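Local structure of 2-oxoadipate dioxygenase/decarboxylase (Pseudomonas putida, 6W1G) at residues Gly254-Arg259 against Ala339-Phe344. The protein uses iron(II) and dioxygen to decarboxylate and hydroxylate 2-oxoadipate to D-2-hydroxyglutarate, a step of D-lysine catabolism. Sequence-based numbering, arbitrary orientation.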
loop_
_atom_site.group_PDB
_atom_site.type_symbol
_atom_site.label_atom_id
_atom_site.label_comp_id
_atom_site.label_asym_id
_atom_site.label_seq_id
_atom_site.Cartn_x
_atom_site.Cartn_y
_atom_site.Cartn_z
ATOM N N GLY A 254 -0.108 -13.473 -1.270
ATOM C CA GLY A 254 -0.542 -13.344 0.101
ATOM C C GLY A 254 -1.043 -14.657 0.658
ATOM O O GLY A 254 -0.916 -15.719 0.049
ATOM N N PRO A 255 -1.627 -14.617 1.853
ATOM C CA PRO A 255 -2.214 -15.834 2.442
ATOM C C PRO A 255 -3.390 -16.319 1.617
ATOM O O PRO A 255 -3.913 -15.590 0.780
ATOM C CB PRO A 255 -2.699 -15.355 3.818
ATOM C CG PRO A 255 -3.061 -13.898 3.563
ATOM C CD PRO A 255 -1.978 -13.397 2.611
ATOM N N PRO A 256 -3.833 -17.558 1.849
ATOM C CA PRO A 256 -5.073 -18.034 1.245
ATOM C C PRO A 256 -6.306 -17.401 1.871
ATOM O O PRO A 256 -6.197 -16.622 2.845
ATOM C CB PRO A 256 -5.023 -19.539 1.514
ATOM C CG PRO A 256 -4.367 -19.590 2.874
ATOM C CD PRO A 256 -3.329 -18.481 2.879
ATOM N N THR A 257 -7.463 -17.729 1.317
ATOM C CA THR A 257 -8.741 -17.287 1.858
ATOM C C THR A 257 -8.848 -17.673 3.323
ATOM O O THR A 257 -8.563 -18.812 3.701
ATOM C CB THR A 257 -9.870 -17.955 1.067
ATOM O OG1 THR A 257 -9.695 -17.713 -0.345
ATOM C CG2 THR A 257 -11.221 -17.453 1.544
ATOM N N ARG A 258 -9.311 -16.732 4.139
ATOM C CA ARG A 258 -9.497 -16.934 5.561
ATOM C C ARG A 258 -10.753 -16.202 6.002
ATOM O O ARG A 258 -11.153 -15.197 5.424
ATOM C CB ARG A 258 -8.308 -16.325 6.343
ATOM C CG ARG A 258 -7.016 -17.116 6.247
ATOM C CD ARG A 258 -5.824 -16.323 6.751
ATOM N NE ARG A 258 -6.044 -15.777 8.096
ATOM C CZ ARG A 258 -5.810 -16.416 9.247
ATOM N NH1 ARG A 258 -5.334 -17.662 9.252
ATOM N NH2 ARG A 258 -6.079 -15.800 10.403
ATOM N N ARG A 259 -11.333 -16.682 7.103
ATOM C CA ARG A 259 -12.405 -15.939 7.761
ATOM C C ARG A 259 -11.892 -14.613 8.320
ATOM O O ARG A 259 -12.619 -13.605 8.290
ATOM C CB ARG A 259 -12.977 -16.755 8.910
ATOM C CG ARG A 259 -13.712 -17.995 8.449
ATOM C CD ARG A 259 -14.132 -18.917 9.596
ATOM N NE ARG A 259 -13.063 -19.841 9.972
ATOM C CZ ARG A 259 -12.667 -20.098 11.216
ATOM N NH1 ARG A 259 -13.257 -19.515 12.252
ATOM N NH2 ARG A 259 -11.676 -20.961 11.418
ATOM N N ALA A 339 -3.443 -25.687 2.384
ATOM C CA ALA A 339 -3.072 -26.761 3.292
ATOM C C ALA A 339 -2.052 -26.292 4.319
ATOM O O ALA A 339 -2.194 -26.568 5.511
ATOM C CB ALA A 339 -2.564 -27.947 2.480
ATOM N N ASN A 340 -1.021 -25.575 3.879
ATOM C CA ASN A 340 0.035 -25.171 4.795
ATOM C C ASN A 340 -0.428 -24.071 5.752
ATOM O O ASN A 340 0.044 -24.016 6.889
ATOM C CB ASN A 340 1.253 -24.718 3.991
ATOM C CG ASN A 340 2.098 -25.885 3.495
ATOM O OD1 ASN A 340 2.966 -26.371 4.211
ATOM N ND2 ASN A 340 1.858 -26.326 2.262
ATOM N N PHE A 341 -1.359 -23.218 5.337
ATOM C CA PHE A 341 -1.773 -22.106 6.196
ATOM C C PHE A 341 -2.865 -22.512 7.167
ATOM O O PHE A 341 -3.297 -21.689 7.974
ATOM C CB PHE A 341 -2.199 -20.885 5.372
ATOM C CG PHE A 341 -1.095 -19.889 5.194
ATOM C CD1 PHE A 341 -0.174 -20.043 4.179
ATOM C CD2 PHE A 341 -0.964 -18.820 6.046
ATOM C CE1 PHE A 341 0.856 -19.159 4.027
ATOM C CE2 PHE A 341 0.053 -17.920 5.901
ATOM C CZ PHE A 341 0.957 -18.060 4.876
ATOM N N ALA A 342 -3.317 -23.775 7.108
ATOM C CA ALA A 342 -4.199 -24.279 8.162
ATOM C C ALA A 342 -3.609 -24.087 9.556
ATOM O O ALA A 342 -4.370 -24.006 10.528
ATOM C CB ALA A 342 -4.502 -25.768 7.928
ATOM N N GLU A 343 -2.286 -24.026 9.680
ATOM C CA GLU A 343 -1.604 -23.841 10.956
ATOM C C GLU A 343 -1.658 -22.411 11.487
ATOM O O GLU A 343 -1.284 -22.188 12.646
ATOM C CB GLU A 343 -0.142 -24.232 10.759
ATOM C CG GLU A 343 0.756 -24.087 11.966
ATOM C CD GLU A 343 2.147 -24.649 11.744
ATOM O OE1 GLU A 343 2.294 -25.615 10.960
ATOM O OE2 GLU A 343 3.085 -24.106 12.363
ATOM N N PHE A 344 -2.097 -21.455 10.697
ATOM C CA PHE A 344 -2.225 -20.089 11.176
ATOM C C PHE A 344 -3.633 -19.930 11.736
ATOM O O PHE A 344 -4.602 -20.005 10.970
ATOM C CB PHE A 344 -1.981 -19.091 10.048
ATOM C CG PHE A 344 -1.580 -17.721 10.551
ATOM C CD1 PHE A 344 -2.446 -16.970 11.342
ATOM C CD2 PHE A 344 -0.323 -17.205 10.288
ATOM C CE1 PHE A 344 -2.062 -15.741 11.850
ATOM C CE2 PHE A 344 0.070 -15.974 10.787
ATOM C CZ PHE A 344 -0.806 -15.228 11.560
HETATM O O HOH W 1 -4.861 -19.515 7.190
#
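Pro255 meets the ring of Phe341 loosely, its CB lying 4.3 Å from Phe341 CE2, and also packs on Tyr310 of helix 304-321, whose ring meets that of Phe341. Pro256 makes the tighter apolar contact. Its CD sits over one face of the Phe341 ring in a CH-pi interaction, 4.0 Å from the ring centroid and 29° off the normal. The proline lies nearer the root of the phenylalanine than its far end: Pro256 CD is 3.5 Å from Phe341 CG, and Pro256 CG is 3.6 Å from Phe341 CB.

Arg258 supplies the polar half. Its side chain bends at chi3, turning the guanidinium to the backbone of the type I turn that runs from Phe341 to Phe344. Arg258 NH1 donates to Phe344 O at 3.0 Å; the carbonyl oxygen lies almost in the guanidinium plane, whereas the donor stands well above the carbonyl plane, and the N-H...O angle is a bent 143°. Arg258 NH1 also donates to a water oxygen 2.8 Å away, which in turn donates to Phe341 O. Meanwhile Arg258 NH1 lies 3.6 Å from Phe344 CD1, guanidinium and ring planes being steeply inclined at 79°. NE binds His260 O and NH2 binds Pro345 O, so backbone carbonyls hold the group from both sides of the contact. Were Arg258 replaced by an alanine, Phe344 O would probably lose this donor and the bridging water one of its partners, weakening the tie between loop and turn.

Away from the metal site, the loop before strand 264-275 is thus joined to the Phe341-Phe344 turn by proline-aromatic packing and a guanidinium whose turning these bonds should restrict; its positive charge is probably eased by three backbone carbonyls, with Asp346 adding a long, weak ion pair.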